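Local atomic coordinates of photoreceptor-histidine kinase BphP (Stigmatella aurantiaca DW4/3-1, PDB entry 6BAF), a protein that probably senses red and far-red light through a bilin chromophore held in its PAS-GAF module and passes the signal to its own histidine kinase module. Residues N205-I213 with T279-R287; L133-C143 with L293-L301. All blocks are in the same frame, centred on the assembly; numbering follows the deposited sequence.

Contact 1: residues N205-I213 with T279-R287; sequences NWLRIIPTI and TRYVPYEVR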
loop_
_atom_site.group_PDB
_atom_site.type_symbol
_atom_site.label_atom_id
_atom_site.label_comp_id
_atom_site.label_asym_id
_atom_site.label_seq_id
_atom_site.Cartn_x
_atom_site.Cartn_y
_atom_site.Cartn_z
ATOM N N ASN A 205 -15.396 1.063 13.890
ATOM C CA ASN A 205 -14.915 2.129 13.023
ATOM C C ASN A 205 -13.516 2.468 13.544
ATOM O O ASN A 205 -13.381 3.059 14.632
ATOM C CB ASN A 205 -15.863 3.338 13.068
ATOM C CG ASN A 205 -15.374 4.457 12.187
ATOM O OD1 ASN A 205 -14.247 4.395 11.739
ATOM N ND2 ASN A 205 -16.196 5.471 11.917
ATOM N N TRP A 206 -12.476 2.101 12.785
ATOM C CA TRP A 206 -11.120 2.041 13.332
ATOM C C TRP A 206 -10.327 3.337 13.209
ATOM O O TRP A 206 -9.176 3.381 13.660
ATOM C CB TRP A 206 -10.347 0.900 12.675
ATOM C CG TRP A 206 -10.942 -0.423 12.977
ATOM C CD1 TRP A 206 -11.781 -0.749 14.038
ATOM C CD2 TRP A 206 -10.759 -1.624 12.224
ATOM N NE1 TRP A 206 -12.106 -2.092 13.982
ATOM C CE2 TRP A 206 -11.501 -2.645 12.871
ATOM C CE3 TRP A 206 -10.038 -1.937 11.054
ATOM C CZ2 TRP A 206 -11.549 -3.949 12.380
ATOM C CZ3 TRP A 206 -10.080 -3.236 10.567
ATOM C CH2 TRP A 206 -10.817 -4.229 11.235
ATOM N N LEU A 207 -10.908 4.408 12.691
ATOM C CA LEU A 207 -10.181 5.658 12.496
ATOM C C LEU A 207 -11.082 6.834 12.836
ATOM O O LEU A 207 -12.260 6.826 12.487
ATOM C CB LEU A 207 -9.701 5.779 11.021
ATOM C CG LEU A 207 -9.363 7.197 10.506
ATOM C CD1 LEU A 207 -8.064 7.651 11.062
ATOM C CD2 LEU A 207 -9.425 7.302 8.959
ATOM N N ARG A 208 -10.553 7.832 13.536
ATOM C CA ARG A 208 -11.290 9.068 13.748
ATOM C C ARG A 208 -10.297 10.205 13.688
ATOM O O ARG A 208 -9.153 10.069 14.141
ATOM C CB ARG A 208 -12.042 9.075 15.094
ATOM C CG ARG A 208 -11.151 8.842 16.289
ATOM C CD ARG A 208 -11.742 7.781 17.198
ATOM N NE ARG A 208 -11.919 6.464 16.552
ATOM C CZ ARG A 208 -11.079 5.446 16.728
ATOM N NH1 ARG A 208 -11.307 4.271 16.130
ATOM N NH2 ARG A 208 -9.979 5.621 17.483
ATOM N N ILE A 209 -10.727 11.326 13.138
ATOM C CA ILE A 209 -9.868 12.498 13.049
ATOM C C ILE A 209 -10.675 13.750 13.366
ATOM O O ILE A 209 -11.802 13.935 12.876
ATOM C CB ILE A 209 -9.163 12.609 11.674
ATOM C CG1 ILE A 209 -8.138 13.755 11.743
ATOM C CG2 ILE A 209 -10.156 12.818 10.535
ATOM C CD1 ILE A 209 -7.176 13.791 10.598
ATOM N N ILE A 210 -10.083 14.614 14.192
ATOM C CA ILE A 210 -10.618 15.928 14.540
ATOM C C ILE A 210 -9.551 16.947 14.152
ATOM O O ILE A 210 -8.653 17.221 14.955
ATOM C CB ILE A 210 -10.948 15.997 16.037
ATOM C CG1 ILE A 210 -11.822 14.813 16.428
ATOM C CG2 ILE A 210 -11.579 17.370 16.422
ATOM C CD1 ILE A 210 -11.854 14.554 17.932
ATOM N N PRO A 211 -9.572 17.496 12.936
ATOM C CA PRO A 211 -8.439 18.343 12.502
ATOM C C PRO A 211 -8.388 19.694 13.186
ATOM O O PRO A 211 -7.321 20.314 13.186
ATOM C CB PRO A 211 -8.651 18.490 10.987
ATOM C CG PRO A 211 -10.088 18.072 10.735
ATOM C CD PRO A 211 -10.498 17.158 11.840
ATOM N N THR A 212 -9.508 20.190 13.721
ATOM C CA THR A 212 -9.512 21.312 14.651
ATOM C C THR A 212 -10.651 21.125 15.646
ATOM O O THR A 212 -11.781 20.792 15.250
ATOM C CB THR A 212 -9.655 22.660 13.947
ATOM O OG1 THR A 212 -9.694 23.670 14.954
ATOM C CG2 THR A 212 -10.933 22.750 13.104
ATOM N N ILE A 213 -10.357 21.303 16.937
ATOM C CA ILE A 213 -11.437 21.194 17.909
ATOM C C ILE A 213 -12.343 22.415 17.936
ATOM O O ILE A 213 -13.371 22.363 18.603
ATOM C CB ILE A 213 -10.945 20.961 19.344
ATOM C CG1 ILE A 213 -10.345 22.256 19.900
ATOM C CG2 ILE A 213 -10.008 19.751 19.387
ATOM C CD1 ILE A 213 -9.985 22.157 21.393
ATOM N N THR A 279 -3.879 23.414 13.783
ATOM C CA THR A 279 -4.721 22.386 13.193
ATOM C C THR A 279 -3.897 21.251 12.581
ATOM O O THR A 279 -2.680 21.340 12.429
ATOM C CB THR A 279 -5.601 22.986 12.108
ATOM O OG1 THR A 279 -4.759 23.425 11.040
ATOM C CG2 THR A 279 -6.405 24.130 12.665
ATOM N N ARG A 280 -4.603 20.182 12.165
ATOM C CA ARG A 280 -3.971 19.009 11.547
ATOM C C ARG A 280 -4.964 18.345 10.588
ATOM O O ARG A 280 -5.550 17.300 10.885
ATOM C CB ARG A 280 -3.507 18.008 12.602
ATOM C CG ARG A 280 -2.185 17.378 12.256
ATOM C CD ARG A 280 -1.165 18.503 12.322
ATOM N NE ARG A 280 -0.000 18.165 11.550
ATOM C CZ ARG A 280 0.712 19.054 10.872
ATOM N NH1 ARG A 280 0.378 20.353 10.883
ATOM N NH2 ARG A 280 1.739 18.626 10.164
ATOM N N TYR A 281 -5.143 18.953 9.413
ATOM C CA TYR A 281 -5.949 18.363 8.336
ATOM C C TYR A 281 -5.138 17.309 7.585
ATOM O O TYR A 281 -4.628 17.544 6.493
ATOM C CB TYR A 281 -6.407 19.441 7.364
ATOM C CG TYR A 281 -7.346 20.414 7.977
ATOM C CD1 TYR A 281 -8.707 20.178 7.936
ATOM C CD2 TYR A 281 -6.886 21.564 8.607
ATOM C CE1 TYR A 281 -9.603 21.049 8.506
ATOM C CE2 TYR A 281 -7.776 22.471 9.158
ATOM C CZ TYR A 281 -9.155 22.191 9.104
ATOM O OH TYR A 281 -10.096 23.035 9.670
ATOM N N VAL A 282 -5.050 16.118 8.162
ATOM C CA VAL A 282 -4.251 15.036 7.560
ATOM C C VAL A 282 -4.851 14.628 6.211
ATOM O O VAL A 282 -6.050 14.304 6.144
ATOM C CB VAL A 282 -4.188 13.839 8.511
ATOM C CG1 VAL A 282 -3.259 12.758 7.959
ATOM C CG2 VAL A 282 -3.769 14.284 9.896
ATOM N N PRO A 283 -4.074 14.595 5.119
ATOM C CA PRO A 283 -4.615 14.163 3.815
ATOM C C PRO A 283 -5.067 12.707 3.801
ATOM O O PRO A 283 -4.612 11.853 4.576
ATOM C CB PRO A 283 -3.438 14.361 2.850
ATOM C CG PRO A 283 -2.434 15.207 3.589
ATOM C CD PRO A 283 -2.653 14.978 5.048
ATOM N N TYR A 284 -5.949 12.423 2.845
ATOM C CA TYR A 284 -6.561 11.102 2.723
ATOM C C TYR A 284 -5.527 9.983 2.651
ATOM O O TYR A 284 -5.642 8.989 3.377
ATOM C CB TYR A 284 -7.460 11.059 1.482
ATOM C CG TYR A 284 -8.047 9.684 1.272
ATOM C CD1 TYR A 284 -9.127 9.250 2.034
ATOM C CD2 TYR A 284 -7.489 8.794 0.342
ATOM C CE1 TYR A 284 -9.657 7.965 1.881
ATOM C CE2 TYR A 284 -8.012 7.507 0.183
ATOM C CZ TYR A 284 -9.106 7.107 0.950
ATOM O OH TYR A 284 -9.633 5.834 0.790
ATOM N N GLU A 285 -4.534 10.109 1.737
ATOM C CA GLU A 285 -3.498 9.088 1.579
ATOM C C GLU A 285 -2.694 8.883 2.864
ATOM O O GLU A 285 -2.261 7.762 3.148
ATOM C CB GLU A 285 -2.525 9.450 0.437
ATOM C CG GLU A 285 -3.032 9.213 -0.999
ATOM C CD GLU A 285 -1.965 9.557 -2.084
ATOM O OE1 GLU A 285 -2.274 10.365 -3.016
ATOM O OE2 GLU A 285 -0.815 9.007 -1.996
ATOM N N VAL A 286 -2.456 9.940 3.640
ATOM C CA VAL A 286 -1.739 9.756 4.908
ATOM C C VAL A 286 -2.625 9.042 5.923
ATOM O O VAL A 286 -2.205 8.051 6.546
ATOM C CB VAL A 286 -1.231 11.109 5.431
ATOM C CG1 VAL A 286 -0.498 10.971 6.768
ATOM C CG2 VAL A 286 -0.366 11.769 4.393
ATOM N N ARG A 287 -3.877 9.506 6.090
ATOM C CA ARG A 287 -4.763 8.852 7.055
ATOM C C ARG A 287 -4.871 7.372 6.764
ATOM O O ARG A 287 -4.748 6.534 7.661
ATOM C CB ARG A 287 -6.173 9.458 7.038
ATOM C CG ARG A 287 -6.259 10.853 7.516
ATOM C CD ARG A 287 -7.696 11.197 7.949
ATOM N NE ARG A 287 -8.772 10.728 7.066
ATOM C CZ ARG A 287 -9.325 11.456 6.102
ATOM N NH1 ARG A 287 -8.862 12.677 5.859
ATOM N NH2 ARG A 287 -10.328 10.955 5.373
#

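Contact 2: residues L133-C143 with L293-L301; sequences LRDARDLQELC and LGEVMSSLL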
loop_
_atom_site.group_PDB
_atom_site.type_symbol
_atom_site.label_atom_id
_atom_site.label_comp_id
_atom_site.label_asym_id
_atom_site.label_seq_id
_atom_site.Cartn_x
_atom_site.Cartn_y
_atom_site.Cartn_z
ATOM N N LEU A 133 8.109 -1.842 11.006
ATOM C CA LEU A 133 7.364 -2.619 11.986
ATOM C C LEU A 133 7.909 -4.037 12.066
ATOM O O LEU A 133 7.923 -4.647 13.141
ATOM C CB LEU A 133 5.864 -2.639 11.643
ATOM C CG LEU A 133 4.986 -1.487 12.200
ATOM C CD1 LEU A 133 5.587 -0.104 11.932
ATOM C CD2 LEU A 133 3.534 -1.597 11.631
ATOM N N ARG A 134 8.338 -4.598 10.936
ATOM C CA ARG A 134 8.842 -5.969 10.977
ATOM C C ARG A 134 10.192 -6.050 11.678
ATOM O O ARG A 134 10.483 -7.068 12.309
ATOM C CB ARG A 134 8.936 -6.551 9.574
ATOM C CG ARG A 134 7.592 -6.722 8.972
ATOM C CD ARG A 134 7.722 -7.342 7.643
ATOM N NE ARG A 134 8.201 -8.712 7.811
ATOM C CZ ARG A 134 8.886 -9.359 6.880
ATOM N NH1 ARG A 134 9.164 -8.752 5.724
ATOM N NH2 ARG A 134 9.257 -10.609 7.093
ATOM N N ASP A 135 10.972 -4.967 11.659
ATOM C CA ASP A 135 12.236 -4.926 12.398
ATOM C C ASP A 135 12.062 -5.052 13.902
ATOM O O ASP A 135 13.032 -5.403 14.580
ATOM C CB ASP A 135 13.001 -3.620 12.123
ATOM C CG ASP A 135 13.645 -3.587 10.724
ATOM O OD1 ASP A 135 13.739 -4.679 10.085
ATOM O OD2 ASP A 135 14.049 -2.472 10.273
ATOM N N ALA A 136 10.877 -4.748 14.449
ATOM C CA ALA A 136 10.686 -4.820 15.895
ATOM C C ALA A 136 10.779 -6.258 16.382
ATOM O O ALA A 136 10.168 -7.164 15.807
ATOM C CB ALA A 136 9.322 -4.248 16.305
ATOM N N ARG A 137 11.493 -6.452 17.494
ATOM C CA ARG A 137 11.702 -7.783 18.060
ATOM C C ARG A 137 10.809 -8.107 19.252
ATOM O O ARG A 137 10.801 -9.263 19.677
ATOM C CB ARG A 137 13.159 -7.954 18.511
ATOM C CG ARG A 137 14.233 -7.363 17.615
ATOM C CD ARG A 137 15.498 -7.156 18.463
ATOM N NE ARG A 137 16.075 -5.853 18.164
ATOM C CZ ARG A 137 16.793 -5.119 19.012
ATOM N NH1 ARG A 137 17.004 -5.564 20.243
ATOM N NH2 ARG A 137 17.268 -3.931 18.629
ATOM N N ASP A 138 10.112 -7.125 19.840
ATOM C CA ASP A 138 9.133 -7.387 20.905
ATOM C C ASP A 138 8.032 -6.317 20.862
ATOM O O ASP A 138 8.126 -5.330 20.118
ATOM C CB ASP A 138 9.797 -7.444 22.301
ATOM C CG ASP A 138 10.549 -6.146 22.669
ATOM O OD1 ASP A 138 10.336 -5.092 22.021
ATOM O OD2 ASP A 138 11.362 -6.170 23.627
ATOM N N LEU A 139 7.012 -6.497 21.721
ATOM C CA LEU A 139 5.858 -5.591 21.756
ATOM C C LEU A 139 6.284 -4.155 21.979
ATOM O O LEU A 139 5.791 -3.244 21.305
ATOM C CB LEU A 139 4.869 -6.014 22.844
ATOM C CG LEU A 139 3.673 -5.058 23.057
ATOM C CD1 LEU A 139 2.829 -4.903 21.767
ATOM C CD2 LEU A 139 2.796 -5.570 24.211
ATOM N N GLN A 140 7.227 -3.923 22.887
ATOM C CA GLN A 140 7.616 -2.544 23.149
ATOM C C GLN A 140 8.312 -1.909 21.948
ATOM O O GLN A 140 8.165 -0.698 21.714
ATOM C CB GLN A 140 8.513 -2.470 24.382
ATOM C CG GLN A 140 8.776 -1.044 24.822
ATOM C CD GLN A 140 7.482 -0.336 25.292
ATOM O OE1 GLN A 140 6.612 -0.942 25.975
ATOM N NE2 GLN A 140 7.347 0.950 24.919
ATOM N N GLU A 141 9.081 -2.690 21.176
ATOM C CA GLU A 141 9.716 -2.106 19.993
ATOM C C GLU A 141 8.684 -1.860 18.899
ATOM O O GLU A 141 8.746 -0.836 18.206
ATOM C CB GLU A 141 10.847 -3.010 19.479
ATOM C CG GLU A 141 12.015 -3.165 20.460
ATOM C CD GLU A 141 13.295 -3.708 19.817
ATOM O OE1 GLU A 141 13.223 -4.332 18.732
ATOM O OE2 GLU A 141 14.384 -3.474 20.394
ATOM N N LEU A 142 7.749 -2.806 18.722
ATOM C CA LEU A 142 6.602 -2.600 17.842
ATOM C C LEU A 142 5.914 -1.267 18.142
ATOM O O LEU A 142 5.747 -0.425 17.249
ATOM C CB LEU A 142 5.619 -3.747 18.021
ATOM C CG LEU A 142 4.871 -4.334 16.834
ATOM C CD1 LEU A 142 3.505 -4.744 17.240
ATOM C CD2 LEU A 142 4.863 -3.435 15.612
ATOM N N CYS A 143 5.553 -1.041 19.421
ATOM C CA CYS A 143 4.875 0.200 19.803
ATOM C C CYS A 143 5.718 1.414 19.453
ATOM O O CYS A 143 5.221 2.386 18.868
ATOM C CB CYS A 143 4.526 0.187 21.311
ATOM S SG CYS A 143 3.419 -1.172 21.780
ATOM N N LEU A 293 -1.226 0.842 8.685
ATOM C CA LEU A 293 -0.210 0.432 9.662
ATOM C C LEU A 293 -0.832 -0.017 10.980
ATOM O O LEU A 293 -0.330 -0.958 11.621
ATOM C CB LEU A 293 0.777 1.577 9.891
ATOM C CG LEU A 293 1.601 1.778 8.606
ATOM C CD1 LEU A 293 2.516 2.982 8.728
ATOM C CD2 LEU A 293 2.366 0.473 8.227
ATOM N N GLY A 294 -1.940 0.619 11.396
ATOM C CA GLY A 294 -2.649 0.123 12.565
ATOM C C GLY A 294 -3.181 -1.288 12.380
ATOM O O GLY A 294 -3.112 -2.116 13.291
ATOM N N GLU A 295 -3.730 -1.587 11.208
ATOM C CA GLU A 295 -4.127 -2.973 10.947
ATOM C C GLU A 295 -2.938 -3.921 11.001
ATOM O O GLU A 295 -3.062 -5.059 11.479
ATOM C CB GLU A 295 -4.797 -3.080 9.583
ATOM C CG GLU A 295 -6.107 -2.316 9.509
ATOM C CD GLU A 295 -7.040 -2.856 8.421
ATOM O OE1 GLU A 295 -7.101 -4.124 8.208
ATOM O OE2 GLU A 295 -7.737 -1.988 7.813
ATOM N N VAL A 296 -1.792 -3.515 10.448
ATOM C CA VAL A 296 -0.644 -4.425 10.488
ATOM C C VAL A 296 -0.245 -4.670 11.930
ATOM O O VAL A 296 -0.172 -5.818 12.384
ATOM C CB VAL A 296 0.534 -3.879 9.663
ATOM C CG1 VAL A 296 1.794 -4.724 9.965
ATOM C CG2 VAL A 296 0.171 -3.889 8.181
ATOM N N MET A 297 -0.041 -3.587 12.689
ATOM C CA MET A 297 0.232 -3.737 14.124
ATOM C C MET A 297 -0.820 -4.587 14.811
ATOM O O MET A 297 -0.485 -5.474 15.609
ATOM C CB MET A 297 0.314 -2.378 14.814
ATOM C CG MET A 297 0.447 -2.553 16.342
ATOM S SD MET A 297 0.632 -0.978 17.199
ATOM C CE MET A 297 1.124 -1.592 18.847
ATOM N N SER A 298 -2.107 -4.374 14.487
ATOM C CA SER A 298 -3.122 -5.206 15.135
ATOM C C SER A 298 -2.905 -6.680 14.817
ATOM O O SER A 298 -3.091 -7.545 15.689
ATOM C CB SER A 298 -4.543 -4.777 14.736
ATOM O OG SER A 298 -4.796 -3.434 15.171
ATOM N N SER A 299 -2.509 -6.992 13.570
ATOM C CA SER A 299 -2.388 -8.400 13.189
ATOM C C SER A 299 -1.162 -9.034 13.832
ATOM O O SER A 299 -1.202 -10.216 14.186
ATOM C CB SER A 299 -2.365 -8.542 11.661
ATOM O OG SER A 299 -1.183 -7.946 11.122
ATOM N N LEU A 300 -0.107 -8.243 14.075
ATOM C CA LEU A 300 1.102 -8.656 14.798
ATOM C C LEU A 300 0.938 -8.760 16.308
ATOM O O LEU A 300 1.880 -9.200 16.971
ATOM C CB LEU A 300 2.234 -7.671 14.560
ATOM C CG LEU A 300 2.759 -7.595 13.132
ATOM C CD1 LEU A 300 3.904 -6.593 13.068
ATOM C CD2 LEU A 300 3.189 -8.974 12.656
ATOM N N LEU A 301 -0.172 -8.299 16.892
ATOM C CA LEU A 301 -0.390 -8.537 18.322
ATOM C C LEU A 301 -0.766 -10.010 18.496
ATOM O O LEU A 301 -1.945 -10.341 18.688
ATOM C CB LEU A 301 -1.485 -7.606 18.894
ATOM C CG LEU A 301 -1.237 -6.092 18.771
ATOM C CD1 LEU A 301 -2.481 -5.248 19.093
ATOM C CD2 LEU A 301 -0.024 -5.617 19.573
#

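Contact 1: residues N205-I213 with T279-R287
Pro211, at the end of the GAF-domain edge strand 207-210, meets Arg280 and Tyr281 in the turn that leads into helix 284-300. One backbone hydrogen bond crosses here: Arg280 N gives its hydrogen to Pro211 O (2.9 Å), fixing the turn to the end of the strand. The next residue, Tyr281, centres an inverse gamma turn, and its ring takes Pro211 CB over one face, 3.8 Å from the ring centroid, a CH-pi contact to which the rigid proline ring offers its CB. The phenol end lies alongside Thr212, whose CG2 is 3.5 Å from Tyr281 OH, while Thr212 OG1 turns to Gln254.

The side-chain packing comes from alternate strand residues. Ile209 has its CG1 branch anti to the backbone N (chi1 -172°), which carries CD1 to Val282 CG2 at 3.5 Å, and CD1 also touches the aliphatic CD of Arg287. Leu207 CD2 comes in at the edge of the Arg287 guanidinium, near its plane.

Arg287 suits this place because its CD methylene packs on Ile209 while its charged end reaches Glu109 in a salt bridge. A leucine in its place would probably leave Glu109 without its cationic mate and Val282 O without the side-chain donor it has in Arg287. That donor is Arg287 NH1, which meets Val282 O at 3.3 Å, nearly along the C=O axis and 19° out of the guanidinium plane.

Contact 2: residues L133-C143 with L293-L301
Helix packing on one side of the GAF sheet brings the C-terminal part of helix 284-300 against the end of helix 120-135 and the start of helix 139-154, which a short turn joins. Segments 139-143 and 293-300 run antiparallel, at 177°, with axes 11.4 Å apart, a spacing filled by leucine and methionine side chains.

Leu142 CD1 reaches CG of Met297 at 3.9 Å and also lies against CB of Leu300, while its other methyl, CD2, meets Leu300 CD1 at 4.2 Å. Met297 sends CG anti to its own N (chi1 174°) and stays extended beyond it, which carries CE to 3.7 Å from Cys143 SG. A long unbranched thioether suits this course, and a small cysteine lets its end come close; the same methionine also packs on Val146 and Leu261. Nearer the end of helix 284-300, Leu139 CD1 and Leu301 CD2 meet methyl to methyl, 3.7 Å apart.

From helix 120-135, Leu133 puts one methyl, CD2, against two side chains: Val296 CG1 at 3.9 Å and Leu293 CD2 at 4.2 Å. Branched Val296 is short enough to meet this methyl close to its own helix.

Some polar groups shape the turn itself. Asp138 N-caps helix 139-154, its OD1 accepting from Glu141 N at 2.8 Å, and Glu141 OE1 in turn accepts from Arg137 N. Around the interface, Arg134 and Glu295 each form a salt bridge with the corresponding Glu295 or Arg134 of the second subunit. The contact between the segments is made almost wholly by hydrocarbon and sulfur, so its hold probably comes from close fit and the exclusion of water rather than from directed bonds.

Both contacts use helix 284-300: contact 1 at its beginning and the turn before it, contact 2 near its C-terminal end, their centres 22 Å apart. Contact 2 is buried helix packing, almost wholly apolar. Contact 1 is partly buried, includes exposed Thr279 and Tyr281, and mixes a backbone bond, an aromatic face and an arginine; its strand reaches the bilin, which touches Arg208 and Ile210. Along the chain, contact 1 is nested inside the loop closed by contact 2. They meet where Trp206 CZ3 lies 3.7 Å from Glu295 CD, and residues of both segment pairs reach the second subunit.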